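Local coordinates for protein DyP-type peroxidase (Thermobifida cellulosilytica, PDB 4GS1) that binds haem and, as a dye-decolorizing (DyP-type) peroxidase, probably uses hydrogen peroxide to oxidise dyes and related substrates, at residues B[107-112]-B[386-391]; B[151-156]-B[162-167]. One frame throughout, in Å; residues are numbered along the deposited sequence.

Contact 1. Residues B[107-112]-B[386-391]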
loop_
_atom_site.group_PDB
_atom_site.type_symbol
_atom_site.label_atom_id
_atom_site.label_comp_id
_atom_site.label_asym_id
_atom_site.label_seq_id
_atom_site.Cartn_x
_atom_site.Cartn_y
_atom_site.Cartn_z
ATOM N N VAL B 107 -4.646 17.560 -1.582
ATOM C CA VAL B 107 -5.468 17.360 -0.387
ATOM C C VAL B 107 -6.900 17.842 -0.634
ATOM O O VAL B 107 -7.109 18.979 -1.076
ATOM C CB VAL B 107 -4.880 18.125 0.837
ATOM C CG1 VAL B 107 -5.715 17.857 2.086
ATOM C CG2 VAL B 107 -3.431 17.717 1.082
ATOM N N THR B 108 -7.874 16.973 -0.357
ATOM C CA THR B 108 -9.297 17.289 -0.468
ATOM C C THR B 108 -9.939 17.243 0.914
ATOM O O THR B 108 -9.681 16.315 1.681
ATOM C CB THR B 108 -10.027 16.240 -1.322
ATOM O OG1 THR B 108 -9.231 15.903 -2.463
ATOM C CG2 THR B 108 -11.398 16.761 -1.773
ATOM N N ILE B 109 -10.791 18.219 1.227
ATOM C CA ILE B 109 -11.412 18.299 2.547
ATOM C C ILE B 109 -12.938 18.173 2.449
ATOM O O ILE B 109 -13.583 18.911 1.703
ATOM C CB ILE B 109 -11.054 19.638 3.258
ATOM C CG1 ILE B 109 -9.533 19.797 3.401
ATOM C CG2 ILE B 109 -11.716 19.714 4.610
ATOM C CD1 ILE B 109 -9.110 21.212 3.866
ATOM N N GLY B 110 -13.519 17.242 3.201
ATOM C CA GLY B 110 -14.957 17.023 3.116
ATOM C C GLY B 110 -15.667 16.977 4.453
ATOM O O GLY B 110 -15.033 16.831 5.510
ATOM N N ILE B 111 -16.996 17.062 4.394
ATOM C CA ILE B 111 -17.838 17.231 5.574
ATOM C C ILE B 111 -19.007 16.251 5.525
ATOM O O ILE B 111 -19.681 16.128 4.499
ATOM C CB ILE B 111 -18.384 18.674 5.606
ATOM C CG1 ILE B 111 -17.253 19.657 5.927
ATOM C CG2 ILE B 111 -19.532 18.821 6.615
ATOM C CD1 ILE B 111 -17.596 21.110 5.605
ATOM N N GLY B 112 -19.246 15.545 6.628
ATOM C CA GLY B 112 -20.332 14.579 6.680
ATOM C C GLY B 112 -21.616 15.162 7.232
ATOM O O GLY B 112 -21.588 16.131 7.987
ATOM N N ARG B 386 -10.475 31.800 2.264
ATOM C CA ARG B 386 -11.362 31.063 3.157
ATOM C C ARG B 386 -11.043 29.573 3.123
ATOM O O ARG B 386 -10.422 29.092 2.176
ATOM C CB ARG B 386 -12.824 31.297 2.766
ATOM C CG ARG B 386 -13.213 32.770 2.686
ATOM C CD ARG B 386 -14.652 32.959 2.243
ATOM N NE ARG B 386 -15.613 32.484 3.232
ATOM C CZ ARG B 386 -15.877 33.111 4.375
ATOM N NH1 ARG B 386 -15.236 34.231 4.686
ATOM N NH2 ARG B 386 -16.773 32.613 5.213
ATOM N N TYR B 387 -11.456 28.855 4.166
ATOM C CA TYR B 387 -11.278 27.402 4.215
ATOM C C TYR B 387 -12.580 26.692 3.832
ATOM O O TYR B 387 -13.663 27.266 3.982
ATOM C CB TYR B 387 -10.767 26.961 5.598
ATOM C CG TYR B 387 -11.673 27.255 6.777
ATOM C CD1 TYR B 387 -11.455 28.362 7.595
ATOM C CD2 TYR B 387 -12.718 26.405 7.100
ATOM C CE1 TYR B 387 -12.278 28.617 8.684
ATOM C CE2 TYR B 387 -13.541 26.648 8.181
ATOM C CZ TYR B 387 -13.319 27.754 8.969
ATOM O OH TYR B 387 -14.156 27.972 10.043
ATOM N N PRO B 388 -12.481 25.454 3.304
ATOM C CA PRO B 388 -13.703 24.740 2.912
ATOM C C PRO B 388 -14.616 24.529 4.107
ATOM O O PRO B 388 -14.171 23.997 5.124
ATOM C CB PRO B 388 -13.173 23.392 2.406
ATOM C CG PRO B 388 -11.807 23.714 1.886
ATOM C CD PRO B 388 -11.264 24.752 2.855
ATOM N N GLY B 389 -15.867 24.963 3.989
ATOM C CA GLY B 389 -16.825 24.825 5.071
ATOM C C GLY B 389 -16.914 26.061 5.957
ATOM O O GLY B 389 -17.690 26.090 6.913
ATOM N N GLN B 390 -16.123 27.085 5.658
ATOM C CA GLN B 390 -16.149 28.300 6.482
ATOM C C GLN B 390 -17.518 28.984 6.412
ATOM O O GLN B 390 -17.997 29.534 7.410
ATOM C CB GLN B 390 -15.016 29.262 6.092
ATOM C CG GLN B 390 -14.867 30.478 7.030
ATOM C CD GLN B 390 -13.568 31.245 6.826
ATOM O OE1 GLN B 390 -12.731 30.876 6.001
ATOM N NE2 GLN B 390 -13.395 32.322 7.587
ATOM N N ASP B 391 -18.156 28.925 5.241
ATOM C CA ASP B 391 -19.514 29.449 5.075
ATOM C C ASP B 391 -20.507 28.716 5.980
ATOM O O ASP B 391 -21.456 29.310 6.484
ATOM C CB ASP B 391 -19.976 29.330 3.616
ATOM C CG ASP B 391 -19.227 30.259 2.684
ATOM O OD1 ASP B 391 -18.618 31.233 3.175
ATOM O OD2 ASP B 391 -19.259 30.021 1.455
#
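The backbones of I109 and P388 come within 6.8 Å at their CA atoms, and those of I111 and G389 within 7.7 Å, where strand 106-111 of the N-terminal ferredoxin-like sheet meets the C-terminal tail. The tail makes a type II beta turn from Y387 to Q390, closed by Q390 N to Y387 O, and G389 is the N-cap of the last short helix. Two alternate strand residues on one face of the sheet do the touching. I109 meets the proline ring at about a right angle, its CD1 lying 4.2 Å from P388 CG; L77 of helix 66-90 packs on the same isoleucine. Two residues along, I111 holds CG1 anti to its carbonyl carbon (chi1 -71°) and extends CD1 to the bare backbone of G389, whose phi is positive here (94°). The turn is braced from within: the Y387 ring carries Q390 CB over its centre, while Y387 N donates in the carbonyl plane to Q390 OE1 at 3.0 Å. R386 NE and NH2 both reach D391 OD1, a salt bridge with weak hydrogen bonds. The closest atoms between strand and tail are I111 CD1 and G389 CA, 3.8 Å apart.

Contact 2. Residues B[151-156]-B[162-167]; sequences LQVGAE and AAAVDE
V153 packs on A164 and V165 across the beta-alpha connection of the N-terminal ferredoxin-like domain, in which strand 149-155 is followed almost at once by helix 158-172. Along the strand, L151 comes first. Its CB points toward the helix, but the leucine meets L168, one residue beyond 162-167. Q152 lies on the other face of the sheet, against M341 and W343 of strand 334-344, so here the two ferredoxin-like sheets of the chain come together. V153 then turns back to the helix and carries the contact. With CG1 anti to its backbone N (chi1 -167°), it sets that methyl 4.0 Å from A164 CB. V165 approaches from the next position: its CG2, anti to the carbonyl carbon, touches the branch point of V153, 4.0 Å from CB, and lies 4.1 Å from V153 CG2. The two valines cross at a slant, and all of this contact is apolar. A155 packs on L161 of the same helix. At the strand's end E156 turns to the backbone, its two carboxylate oxygens taking N-H groups from A49 and A189. V153 is also flanked by L161 and L168, while V165 leans on H52 and I54 of the neighbouring strand 50-58 and on W328 of the second subunit; D166 beside it forms a salt bridge with R334 of that subunit, so helix 158-172 lies between its own sheet and the dimer partner.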
loop_
_atom_site.group_PDB
_atom_site.type_symbol
_atom_site.label_atom_id
_atom_site.label_comp_id
_atom_site.label_asym_id
_atom_site.label_seq_id
_atom_site.Cartn_x
_atom_site.Cartn_y
_atom_site.Cartn_z
ATOM N N LEU B 151 -10.610 13.546 4.894
ATOM C CA LEU B 151 -9.482 14.001 4.080
ATOM C C LEU B 151 -9.244 12.957 2.983
ATOM O O LEU B 151 -9.242 11.755 3.253
ATOM C CB LEU B 151 -8.202 14.181 4.903
ATOM C CG LEU B 151 -8.146 15.360 5.875
ATOM C CD1 LEU B 151 -6.825 15.334 6.643
ATOM C CD2 LEU B 151 -8.298 16.672 5.114
ATOM N N GLN B 152 -9.081 13.413 1.742
ATOM C CA GLN B 152 -8.553 12.561 0.682
ATOM C C GLN B 152 -7.173 13.127 0.387
ATOM O O GLN B 152 -7.046 14.294 0.020
ATOM C CB GLN B 152 -9.419 12.609 -0.583
ATOM C CG GLN B 152 -8.844 11.772 -1.747
ATOM C CD GLN B 152 -9.601 11.936 -3.052
ATOM O OE1 GLN B 152 -9.932 13.055 -3.471
ATOM N NE2 GLN B 152 -9.863 10.827 -3.710
ATOM N N VAL B 153 -6.139 12.315 0.577
ATOM C CA VAL B 153 -4.779 12.758 0.310
ATOM C C VAL B 153 -4.238 11.901 -0.822
ATOM O O VAL B 153 -4.348 10.679 -0.780
ATOM C CB VAL B 153 -3.884 12.629 1.561
ATOM C CG1 VAL B 153 -2.579 13.398 1.359
ATOM C CG2 VAL B 153 -4.606 13.142 2.810
ATOM N N GLY B 154 -3.669 12.530 -1.848
ATOM C CA GLY B 154 -3.182 11.774 -2.985
ATOM C C GLY B 154 -1.786 12.209 -3.387
ATOM O O GLY B 154 -1.426 13.364 -3.218
ATOM N N ALA B 155 -1.002 11.281 -3.917
ATOM C CA ALA B 155 0.320 11.611 -4.440
ATOM C C ALA B 155 0.796 10.520 -5.365
ATOM O O ALA B 155 0.282 9.408 -5.324
ATOM C CB ALA B 155 1.311 11.814 -3.304
ATOM N N GLU B 156 1.781 10.834 -6.198
ATOM C CA GLU B 156 2.327 9.856 -7.136
ATOM C C GLU B 156 3.386 8.983 -6.458
ATOM O O GLU B 156 3.887 8.031 -7.054
ATOM C CB GLU B 156 2.918 10.587 -8.355
ATOM C CG GLU B 156 3.385 9.698 -9.526
ATOM C CD GLU B 156 2.247 9.008 -10.270
ATOM O OE1 GLU B 156 1.070 9.395 -10.098
ATOM O OE2 GLU B 156 2.536 8.073 -11.050
ATOM N N ALA B 162 2.593 9.258 2.644
ATOM C CA ALA B 162 2.567 8.912 4.068
ATOM C C ALA B 162 3.002 10.084 4.947
ATOM O O ALA B 162 2.461 10.286 6.036
ATOM C CB ALA B 162 3.437 7.679 4.341
ATOM N N ALA B 163 3.958 10.867 4.468
ATOM C CA ALA B 163 4.428 12.019 5.224
ATOM C C ALA B 163 3.332 13.072 5.333
ATOM O O ALA B 163 3.132 13.653 6.398
ATOM C CB ALA B 163 5.687 12.605 4.588
ATOM N N ALA B 164 2.613 13.302 4.238
ATOM C CA ALA B 164 1.531 14.280 4.230
ATOM C C ALA B 164 0.410 13.838 5.163
ATOM O O ALA B 164 -0.132 14.644 5.918
ATOM C CB ALA B 164 0.999 14.482 2.813
ATOM N N VAL B 165 0.064 12.554 5.106
ATOM C CA VAL B 165 -1.000 12.015 5.938
ATOM C C VAL B 165 -0.692 12.168 7.427
ATOM O O VAL B 165 -1.540 12.625 8.200
ATOM C CB VAL B 165 -1.252 10.544 5.602
ATOM C CG1 VAL B 165 -2.095 9.876 6.698
ATOM C CG2 VAL B 165 -1.957 10.440 4.255
ATOM N N ASP B 166 0.519 11.803 7.826
ATOM C CA ASP B 166 0.875 11.870 9.246
ATOM C C ASP B 166 0.840 13.314 9.735
ATOM O O ASP B 166 0.387 13.602 10.852
ATOM C CB ASP B 166 2.243 11.215 9.497
ATOM C CG ASP B 166 2.208 9.691 9.329
ATOM O OD1 ASP B 166 1.116 9.106 9.461
ATOM O OD2 ASP B 166 3.274 9.082 9.067
ATOM N N GLU B 167 1.305 14.226 8.888
ATOM C CA GLU B 167 1.260 15.647 9.217
ATOM C C GLU B 167 -0.176 16.150 9.422
ATOM O O GLU B 167 -0.472 16.814 10.421
ATOM C CB GLU B 167 1.977 16.467 8.137
ATOM C CG GLU B 167 1.855 17.972 8.319
ATOM C CD GLU B 167 2.597 18.758 7.247
ATOM O OE1 GLU B 167 3.635 18.271 6.740
ATOM O OE2 GLU B 167 2.135 19.865 6.909
#

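How the contacts relate
Both contacts are buried and belong to the N-terminal ferredoxin-like sheet, where strands 106-111 and 149-155 are antiparallel neighbours; their centres lie 16 Å apart. T108 and Q152 form a hydrogen-bonded antiparallel pair, and L151 CD2 packs on I109 CG1, so the two are joined by backbone pairing and a patch of aliphatic carbon. Both meet their partner through apolar atoms alone, but contact 2 is local, a strand against the helix that follows it, whereas contact 1 brings back the C-terminal tail from 274 residues away. Contact 1 has a polar turn on its tail side and touches no other subunit; contact 2 borders the second one.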